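Side-chain contacts in putative ABC transporter subunit, substrate-binding component (Rhodopseudomonas palustris, PDB 4EVQ), which binds 4-hydroxybenzoate and probably delivers this and related aromatic acids to an ABC transporter as its substrate-binding component: residues Arg140-Ala145 against Lys257-Tyr262; Gln272-Ser277 against Ile284-Phe289; Pro332-Leu335 against Pro341-Asn344; Asn344-Glu349 against Ser355-Leu360. All blocks are in the same frame, centred on the assembly; numbering follows the deposited sequence. Where two conformers were deposited one is given.

Contact 1: Arg140-Ala145 against Lys257-Tyr262; sequences RATGDA and KTVLHY. With SO4 (sulfate ion), chain D.
In one lobe of this periplasmic binding protein, helix 135-148 packs on strand 257-260 of the seven-stranded sheet. V259 points its side chain at the helix and meets three residues on it. The segment axes come within 8.1 Å and run at 138° to each other. CG1 of V259 is anti to the backbone N (chi1 169°) and lies 4.1 Å from CB of A141. The other branch, CG2, reaches CB of A145 at 3.9 Å. The two alanines are one helical turn apart, so the valine branches are shared between successive turns. OG1 of T142 also lies 3.5 Å from CB of V259. This hydroxyl is hydrogen-bonded to the backbone O of I138, one turn back, which satisfies it inside an apolar contact.

R140 points elsewhere and binds a sulfate that was probably picked up during crystallisation. The anion lies at the guanidinium edge. NE donates to O1 at 2.9 Å in a nearly straight bond (171°), and NH2 donates to O4 at 3.0 Å. R121 also binds this sulfate.

In the sheet, strand 257-260 lies between strands 235-238 and 345-351. V259 also touches F345 and L347 on the latter, and A145 touches W236 on the former.

Contact 2: Gln272-Ser277 against Ile284-Phe289; sequences QAFVKS and IPPDVF
P286 has the most surface buried here, and F274 and V275 of helix 269-282 share its ring between them. The proline side chain points toward the helix. Its CB and CG both lie 3.4 Å from CE2 of F274. CB also reaches CZ of the same phenyl ring at 3.6 Å, so the contact takes in CD2, CE2 and CZ, met obliquely. CG of F274 is anti to the backbone N (chi1 172°), which carries the ring out from the helix and past the proline. The two side chains run in opposite directions as they pass.

V275 meets the proline too. Its CG2 branch lies 3.9 Å from CG of P286, an atom that F274 also touches, and the two side chains cross at about a right angle. The contact across the segments is therefore wholly apolar, with no hydrogen bond between them. Beyond it, the F274 ring also meets that of W294, and P286 touches F278.

One residue after the proline, D287 caps helix 288-306. Its OD1 accepts from the backbone N of F289 at 3.2 Å, a weak bond with an angle of 126° at the hydrogen. F289 itself lines the 4-hydroxybenzoate pocket. The arrangement is a short link between two consecutive helices, in which a proline packs back on the first helix just before an N-cap aspartate starts the second.

Contact 3: Pro332-Leu335 against Pro341-Asn344; sequences PFKL and PVQN
V342 and K334 join the two segments through one short backbone bond. V342 N donates to K334 O at 2.8 Å, with an angle of 168° at the hydrogen. The same oxygen receives a CA-H...O contact from P341 at 3.4 Å. L335 and P341 form a single backbone bridge beside it.

The packed side is apolar. V342 has the most surface buried here: its CB lies 4.0 Å from CG of K334, and its CG2 is 4.1 Å from L335 C. CE2 of F333 lies 4.0 Å from CG of P341, and the phenyl ring approaches the proline obliquely. CG of F333 is anti to the backbone N (chi1 -176°), which brings the ring end close. CD2 of L335 comes to 3.8 Å from P341 N.

Toward P332 the backbones separate, and two waters bridge them. Water 1 donates to P332 O and V342 O. Water 2 accepts from K334 N and donates to V342 O, so this carbonyl holds both waters. On the exposed side the outer K334 chain passes V342, with CE 3.8 Å from CG1.

F333 also pairs with F326, by backbone bonds and by nearly parallel rings, within the small sheet of strands 325-328 and 331-334. The 341-344 loop leads on into strand 345-351.

Contact 4: Asn344-Glu349 against Ser355-Leu360; sequences NFYLRE and SVNLGL
L347 and E349 bond to the opposing strand through four backbone hydrogen bonds. E349 and V356 form a regular antiparallel pair: V356 N donates to E349 O at 2.9 Å, and E349 N donates to V356 O at 3.1 Å. L347 N donates to G359 O at 2.9 Å, while its O accepts from L358 N at 2.8 Å. L358 and G359 both face L347, which makes a classic beta bulge. Beside the bulge, OD1 of N357 accepts from G359 N, which lies above the amide's carbonyl plane, and so forms an Asx turn. G359 has a positive phi of 133°, where a CB would be jammed against the preceding carbonyl.

R348 extends to the same face as N357. Its chain bends at chi3 (-51°), which turns the guanidinium back toward S355. OG of S355 sits 3.6 Å above the centre of the guanidinium plane. The group's bonds go elsewhere: NH2 forms a salt bridge with D243 and NE bonds to T258.

Farther out, CD2 of L347 meets CB of L358 at 3.9 Å, and CD1 of L358 reaches CB of E349. At the other end CD1 of L360 lies 3.4 Å from CG of N344.

Four backbone bonds thus join the strands, and side-chain packing adds to them. The buried arginine packs against S355, and its charge is probably offset by D243, which also holds the guanidinium in place.

How the contacts relate
Following the chain, contact 1 closes the longest loop, bringing helix 135-148 to strand 257-260 across 111 intervening residues. The other three are local. Contact 2 follows in series and closes the short connection between helices 269-282 and 288-306. Contact 3 closes a five-residue loop after strand 331-334. Contact 4 starts at N344, where contact 3 ends, and closes the hairpin at the sheet edge. None of the four crosses another. Contacts 1 and 4 share the seven-stranded sheet, where L260 O and Y346 N probably bond. V288 of contact 2 packs on L260 and H261, and H261 also packs on Q343 of contact 3.

Contact 1: Arg140-Ala145 against Lys257-Tyr262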
# COMPACT_ATOMS: atom_id res chain seq x y z
N ARG A 140 -7.31 5.13 10.47
CA ARG A 140 -7.81 4.93 11.83
C ARG A 140 -6.69 4.56 12.80
O ARG A 140 -6.59 5.11 13.90
CB ARG A 140 -8.85 3.84 11.89
CG ARG A 140 -10.20 4.28 11.41
CD ARG A 140 -11.19 3.19 11.68
NE ARG A 140 -12.57 3.60 11.60
CZ ARG A 140 -13.24 4.14 12.62
NH1 ARG A 140 -12.65 4.38 13.76
NH2 ARG A 140 -14.49 4.46 12.46
N ALA A 141 -5.81 3.66 12.38
CA ALA A 141 -4.73 3.22 13.24
C ALA A 141 -3.78 4.38 13.55
O ALA A 141 -3.27 4.50 14.66
CB ALA A 141 -3.98 2.02 12.63
N THR A 142 -3.53 5.24 12.57
CA THR A 142 -2.64 6.36 12.78
C THR A 142 -3.29 7.36 13.72
O THR A 142 -2.63 7.87 14.64
CB THR A 142 -2.29 6.99 11.43
OG1 THR A 142 -1.78 5.98 10.50
CG2 THR A 142 -1.18 7.99 11.60
N GLY A 143 -4.56 7.68 13.52
CA GLY A 143 -5.26 8.58 14.43
C GLY A 143 -5.30 8.07 15.86
O GLY A 143 -5.15 8.83 16.82
N ASP A 144 -5.53 6.77 16.02
CA ASP A 144 -5.57 6.21 17.37
C ASP A 144 -4.20 6.31 18.04
O ASP A 144 -4.10 6.59 19.23
CB ASP A 144 -6.03 4.75 17.29
CG ASP A 144 -6.51 4.20 18.62
OD1 ASP A 144 -7.22 4.89 19.38
OD2 ASP A 144 -6.11 3.08 18.91
N ALA A 145 -3.11 6.08 17.29
CA ALA A 145 -1.78 6.22 17.85
C ALA A 145 -1.49 7.66 18.28
O ALA A 145 -0.84 7.92 19.30
CB ALA A 145 -0.76 5.77 16.81
N LYS A 257 6.87 10.60 12.75
CA LYS A 257 6.24 9.42 13.29
C LYS A 257 5.22 8.90 12.26
O LYS A 257 4.48 9.65 11.67
CB LYS A 257 5.50 9.75 14.57
CG LYS A 257 6.43 10.16 15.69
CD LYS A 257 6.56 9.07 16.68
CE LYS A 257 7.58 9.34 17.77
NZ LYS A 257 7.45 10.60 18.48
N THR A 258 5.20 7.58 12.06
CA THR A 258 4.26 6.98 11.14
C THR A 258 3.73 5.68 11.69
O THR A 258 4.29 5.08 12.60
CB THR A 258 4.84 6.73 9.72
OG1 THR A 258 5.91 5.78 9.78
CG2 THR A 258 5.34 7.98 9.05
N VAL A 259 2.61 5.25 11.12
CA VAL A 259 2.06 3.93 11.41
C VAL A 259 2.01 3.14 10.10
O VAL A 259 1.55 3.66 9.08
CB VAL A 259 0.68 4.04 12.06
CG1 VAL A 259 -0.00 2.69 12.12
CG2 VAL A 259 0.80 4.64 13.47
N LEU A 260 2.50 1.91 10.12
CA LEU A 260 2.50 1.09 8.91
C LEU A 260 2.55 -0.38 9.32
O LEU A 260 3.10 -0.74 10.35
CB LEU A 260 3.73 1.41 8.01
CG LEU A 260 3.62 0.99 6.54
CD1 LEU A 260 2.52 1.74 5.81
CD2 LEU A 260 4.99 1.23 5.87
N HIS A 261 2.07 -1.20 8.40
CA HIS A 261 2.09 -2.65 8.49
C HIS A 261 3.44 -3.30 8.19
O HIS A 261 3.55 -4.51 8.17
CB HIS A 261 0.96 -3.22 7.63
CG HIS A 261 0.95 -2.70 6.25
ND1 HIS A 261 0.65 -1.38 5.98
CD2 HIS A 261 1.15 -3.30 5.06
CE1 HIS A 261 0.71 -1.18 4.68
NE2 HIS A 261 1.00 -2.33 4.09
N TYR A 262 4.47 -2.51 7.95
CA TYR A 262 5.83 -3.03 7.75
C TYR A 262 6.84 -2.07 8.36
O TYR A 262 6.63 -0.87 8.35
CB TYR A 262 6.14 -3.20 6.25
CG TYR A 262 7.50 -3.75 5.99
CD1 TYR A 262 7.84 -5.07 6.32
CD2 TYR A 262 8.48 -2.95 5.38
CE1 TYR A 262 9.10 -5.54 6.12
CE2 TYR A 262 9.75 -3.45 5.16
CZ TYR A 262 10.05 -4.75 5.51
OH TYR A 262 11.33 -5.21 5.28
S SO4 D . -15.08 2.84 8.94
O1 SO4 D . -13.70 3.35 8.97
O2 SO4 D . -15.61 3.06 7.61
O3 SO4 D . -15.02 1.39 9.13
O4 SO4 D . -15.93 3.39 10.00

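Contact 2: Gln272-Ser277 against Ile284-Phe289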
# COMPACT_ATOMS: atom_id res chain seq x y z
N GLN A 272 14.30 -11.22 7.30
CA GLN A 272 15.74 -11.18 7.25
C GLN A 272 16.23 -11.68 5.89
O GLN A 272 17.14 -11.12 5.32
CB GLN A 272 16.33 -11.97 8.42
CG GLN A 272 16.06 -11.27 9.77
CD GLN A 272 16.45 -9.80 9.79
OE1 GLN A 272 17.62 -9.45 9.59
NE2 GLN A 272 15.47 -8.91 10.03
N ALA A 273 15.62 -12.75 5.39
CA ALA A 273 16.07 -13.33 4.14
C ALA A 273 15.69 -12.45 2.95
O ALA A 273 16.44 -12.30 2.00
CB ALA A 273 15.49 -14.70 3.98
N PHE A 274 14.50 -11.87 3.03
CA PHE A 274 14.02 -10.99 1.98
C PHE A 274 14.87 -9.72 1.87
O PHE A 274 15.24 -9.32 0.78
CB PHE A 274 12.56 -10.63 2.32
CG PHE A 274 11.96 -9.55 1.45
CD1 PHE A 274 11.70 -9.77 0.12
CD2 PHE A 274 11.60 -8.34 2.01
CE1 PHE A 274 11.15 -8.77 -0.66
CE2 PHE A 274 11.03 -7.35 1.26
CZ PHE A 274 10.80 -7.57 -0.08
N VAL A 275 15.15 -9.09 3.00
CA VAL A 275 15.95 -7.87 2.97
C VAL A 275 17.30 -8.21 2.38
O VAL A 275 17.80 -7.48 1.53
CB VAL A 275 16.10 -7.26 4.36
CG1 VAL A 275 17.18 -6.17 4.40
CG2 VAL A 275 14.76 -6.68 4.80
N LYS A 276 17.90 -9.32 2.81
CA LYS A 276 19.23 -9.71 2.28
C LYS A 276 19.20 -9.91 0.76
O LYS A 276 20.06 -9.40 0.03
CB LYS A 276 19.74 -10.96 2.99
CG LYS A 276 21.14 -11.43 2.53
CD LYS A 276 21.68 -12.53 3.43
CE LYS A 276 22.97 -13.15 2.86
NZ LYS A 276 23.34 -14.38 3.60
N SER A 277 18.19 -10.64 0.29
CA SER A 277 18.04 -10.94 -1.14
C SER A 277 17.75 -9.70 -1.96
O SER A 277 18.23 -9.54 -3.08
CB SER A 277 16.91 -11.96 -1.35
OG SER A 277 17.29 -13.25 -0.93
N ILE A 284 19.39 -1.30 -2.52
CA ILE A 284 18.67 -0.48 -1.59
C ILE A 284 17.78 -1.41 -0.77
O ILE A 284 17.42 -2.50 -1.19
CB ILE A 284 17.79 0.62 -2.25
CG1 ILE A 284 16.70 -0.00 -3.13
CG2 ILE A 284 18.65 1.61 -3.09
CD1 ILE A 284 15.72 1.06 -3.71
N PRO A 285 17.39 -0.98 0.42
CA PRO A 285 16.45 -1.79 1.19
C PRO A 285 15.09 -1.86 0.50
O PRO A 285 14.67 -0.90 -0.18
CB PRO A 285 16.33 -1.05 2.50
CG PRO A 285 17.44 -0.09 2.54
CD PRO A 285 17.86 0.21 1.16
N PRO A 286 14.39 -2.98 0.69
CA PRO A 286 12.99 -2.99 0.27
C PRO A 286 12.13 -2.14 1.17
O PRO A 286 12.40 -2.05 2.36
CB PRO A 286 12.59 -4.44 0.38
CG PRO A 286 13.49 -4.99 1.47
CD PRO A 286 14.77 -4.21 1.39
N ASP A 287 11.12 -1.51 0.61
CA ASP A 287 10.11 -0.81 1.40
C ASP A 287 8.80 -1.57 1.35
O ASP A 287 8.72 -2.71 0.83
CB ASP A 287 9.98 0.64 0.97
CG ASP A 287 9.53 0.80 -0.44
OD1 ASP A 287 9.06 -0.15 -1.06
OD2 ASP A 287 9.66 1.92 -0.99
N VAL A 288 7.76 -0.97 1.91
CA VAL A 288 6.46 -1.66 2.04
C VAL A 288 5.93 -2.07 0.69
O VAL A 288 5.24 -3.10 0.59
CB VAL A 288 5.44 -0.79 2.83
CG1 VAL A 288 5.02 0.46 2.05
CG2 VAL A 288 4.23 -1.63 3.29
N PHE A 289 6.18 -1.29 -0.36
CA PHE A 289 5.66 -1.60 -1.68
C PHE A 289 6.31 -2.85 -2.21
O PHE A 289 5.62 -3.74 -2.78
CB PHE A 289 5.87 -0.38 -2.59
CG PHE A 289 5.35 0.89 -1.96
CD1 PHE A 289 4.01 1.10 -1.83
CD2 PHE A 289 6.22 1.87 -1.53
CE1 PHE A 289 3.51 2.24 -1.20
CE2 PHE A 289 5.77 3.02 -0.95
CZ PHE A 289 4.43 3.21 -0.77

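Contact 3: Pro332-Leu335 against Pro341-Asn344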
# COMPACT_ATOMS: atom_id res chain seq x y z
N PRO A 332 3.06 -13.24 10.06
CA PRO A 332 2.13 -14.17 9.41
C PRO A 332 1.12 -13.42 8.55
O PRO A 332 0.55 -12.43 8.97
CB PRO A 332 1.43 -14.86 10.59
CG PRO A 332 2.35 -14.71 11.76
CD PRO A 332 3.02 -13.38 11.54
N PHE A 333 0.93 -13.89 7.33
CA PHE A 333 0.01 -13.24 6.44
C PHE A 333 -1.26 -14.06 6.44
O PHE A 333 -1.22 -15.26 6.30
CB PHE A 333 0.60 -13.17 5.04
CG PHE A 333 -0.27 -12.41 4.06
CD1 PHE A 333 -1.24 -13.10 3.37
CD2 PHE A 333 -0.12 -11.05 3.83
CE1 PHE A 333 -2.07 -12.47 2.47
CE2 PHE A 333 -0.96 -10.39 2.94
CZ PHE A 333 -1.92 -11.11 2.23
N LYS A 334 -2.39 -13.38 6.54
CA LYS A 334 -3.71 -14.02 6.38
C LYS A 334 -4.76 -13.00 5.94
O LYS A 334 -4.61 -11.78 6.11
CB LYS A 334 -4.15 -14.75 7.64
CG LYS A 334 -4.57 -13.85 8.76
CD LYS A 334 -4.74 -14.60 10.09
CE LYS A 334 -4.81 -13.60 11.21
NZ LYS A 334 -4.96 -14.32 12.52
N LEU A 335 -5.79 -13.49 5.31
CA LEU A 335 -6.83 -12.67 4.75
C LEU A 335 -8.12 -12.76 5.55
O LEU A 335 -8.49 -13.84 6.06
CB LEU A 335 -7.12 -13.06 3.30
CG LEU A 335 -5.98 -12.87 2.32
CD1 LEU A 335 -6.35 -13.44 0.99
CD2 LEU A 335 -5.59 -11.39 2.15
N PRO A 341 -5.81 -8.05 3.97
CA PRO A 341 -4.92 -8.60 4.99
C PRO A 341 -5.36 -8.30 6.42
O PRO A 341 -5.90 -7.24 6.70
CB PRO A 341 -3.57 -7.91 4.71
CG PRO A 341 -3.68 -7.53 3.24
CD PRO A 341 -5.08 -7.13 3.06
N VAL A 342 -5.14 -9.27 7.30
CA VAL A 342 -5.29 -9.08 8.75
C VAL A 342 -3.89 -9.09 9.29
O VAL A 342 -3.19 -10.11 9.19
CB VAL A 342 -6.15 -10.22 9.32
CG1 VAL A 342 -6.28 -10.08 10.83
CG2 VAL A 342 -7.50 -10.15 8.64
N GLN A 343 -3.45 -7.95 9.82
CA GLN A 343 -2.05 -7.78 10.11
C GLN A 343 -1.83 -6.70 11.17
O GLN A 343 -2.67 -5.83 11.34
CB GLN A 343 -1.32 -7.40 8.81
CG GLN A 343 -1.71 -5.99 8.33
CD GLN A 343 -1.27 -5.70 6.91
OE1 GLN A 343 -0.28 -6.23 6.45
NE2 GLN A 343 -2.02 -4.88 6.23
N ASN A 344 -0.69 -6.75 11.81
CA ASN A 344 -0.31 -5.71 12.77
C ASN A 344 -0.06 -4.39 12.03
O ASN A 344 0.41 -4.38 10.87
CB ASN A 344 0.98 -6.10 13.50
CG ASN A 344 0.80 -7.21 14.52
OD1 ASN A 344 -0.27 -7.47 15.02
ND2 ASN A 344 1.92 -7.77 14.93
O HOH W 1 -1.51 -11.71 10.60
O HOH W 2 -1.83 -10.58 6.89

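Contact 4: Asn344-Glu349 against Ser355-Leu360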
# COMPACT_ATOMS: atom_id res chain seq x y z
N ASN A 344 -0.69 -6.75 11.81
CA ASN A 344 -0.31 -5.71 12.77
C ASN A 344 -0.06 -4.39 12.03
O ASN A 344 0.41 -4.38 10.87
CB ASN A 344 0.98 -6.10 13.50
CG ASN A 344 0.80 -7.21 14.52
OD1 ASN A 344 -0.27 -7.47 15.02
ND2 ASN A 344 1.92 -7.77 14.93
N PHE A 345 -0.30 -3.31 12.74
CA PHE A 345 0.23 -2.00 12.38
C PHE A 345 1.20 -1.55 13.45
O PHE A 345 0.89 -1.59 14.64
CB PHE A 345 -0.88 -0.97 12.17
CG PHE A 345 -1.72 -1.22 10.96
CD1 PHE A 345 -1.34 -0.74 9.71
CD2 PHE A 345 -2.87 -1.97 11.05
CE1 PHE A 345 -2.08 -1.00 8.56
CE2 PHE A 345 -3.61 -2.22 9.90
CZ PHE A 345 -3.22 -1.70 8.66
N TYR A 346 2.38 -1.14 13.04
CA TYR A 346 3.44 -0.72 13.95
C TYR A 346 3.59 0.80 13.98
O TYR A 346 3.48 1.46 12.94
CB TYR A 346 4.77 -1.34 13.49
CG TYR A 346 4.67 -2.84 13.17
CD1 TYR A 346 4.71 -3.80 14.17
CD2 TYR A 346 4.56 -3.29 11.86
CE1 TYR A 346 4.63 -5.16 13.88
CE2 TYR A 346 4.47 -4.65 11.56
CZ TYR A 346 4.52 -5.58 12.58
OH TYR A 346 4.44 -6.95 12.33
N LEU A 347 3.84 1.34 15.17
CA LEU A 347 4.26 2.70 15.34
C LEU A 347 5.73 2.77 14.99
O LEU A 347 6.49 1.91 15.41
CB LEU A 347 4.02 3.16 16.79
CG LEU A 347 4.46 4.58 17.13
CD1 LEU A 347 3.59 5.60 16.38
CD2 LEU A 347 4.39 4.78 18.66
N ARG A 348 6.12 3.78 14.23
CA ARG A 348 7.49 3.92 13.75
C ARG A 348 7.96 5.35 13.90
O ARG A 348 7.16 6.27 13.90
CB ARG A 348 7.60 3.55 12.27
CG ARG A 348 6.79 2.31 11.91
CD ARG A 348 6.91 1.89 10.48
NE ARG A 348 6.68 2.98 9.54
CZ ARG A 348 7.10 2.98 8.28
NH1 ARG A 348 7.66 1.90 7.78
NH2 ARG A 348 6.96 4.04 7.54
N GLU A 349 9.26 5.53 13.91
CA GLU A 349 9.86 6.85 13.82
C GLU A 349 10.98 6.80 12.81
O GLU A 349 11.76 5.84 12.79
CB GLU A 349 10.44 7.31 15.19
CG GLU A 349 11.03 8.70 15.19
CD GLU A 349 11.52 9.13 16.55
OE1 GLU A 349 11.21 8.45 17.54
OE2 GLU A 349 12.23 10.15 16.60
N SER A 355 13.12 3.91 9.08
CA SER A 355 12.08 3.88 10.11
C SER A 355 12.42 2.77 11.07
O SER A 355 12.85 1.70 10.67
CB SER A 355 10.70 3.65 9.51
OG SER A 355 10.20 4.84 8.94
N VAL A 356 12.28 3.05 12.36
CA VAL A 356 12.49 2.06 13.40
C VAL A 356 11.18 1.78 14.10
O VAL A 356 10.31 2.62 14.18
CB VAL A 356 13.56 2.50 14.39
CG1 VAL A 356 14.87 2.75 13.67
CG2 VAL A 356 13.13 3.72 15.10
N ASN A 357 11.04 0.56 14.59
CA ASN A 357 9.85 0.11 15.25
C ASN A 357 9.78 0.61 16.70
O ASN A 357 10.61 0.26 17.51
CB ASN A 357 9.89 -1.41 15.21
CG ASN A 357 8.60 -2.07 15.62
OD1 ASN A 357 7.63 -1.42 15.99
ND2 ASN A 357 8.58 -3.40 15.49
N LEU A 358 8.76 1.38 17.00
CA LEU A 358 8.50 1.82 18.37
C LEU A 358 7.50 0.97 19.11
O LEU A 358 7.31 1.14 20.30
CB LEU A 358 8.01 3.25 18.36
CG LEU A 358 8.96 4.28 17.79
CD1 LEU A 358 8.32 5.65 17.95
CD2 LEU A 358 10.30 4.21 18.51
N GLY A 359 6.90 0.01 18.43
CA GLY A 359 6.04 -0.96 19.06
C GLY A 359 4.75 -1.11 18.28
O GLY A 359 4.52 -0.45 17.31
N LEU A 360 3.91 -2.01 18.72
CA LEU A 360 2.69 -2.28 18.04
C LEU A 360 1.71 -1.13 18.27
O LEU A 360 1.48 -0.72 19.43
CB LEU A 360 2.14 -3.56 18.66
CG LEU A 360 1.03 -4.24 17.95
CD1 LEU A 360 1.44 -4.57 16.58
CD2 LEU A 360 0.62 -5.52 18.73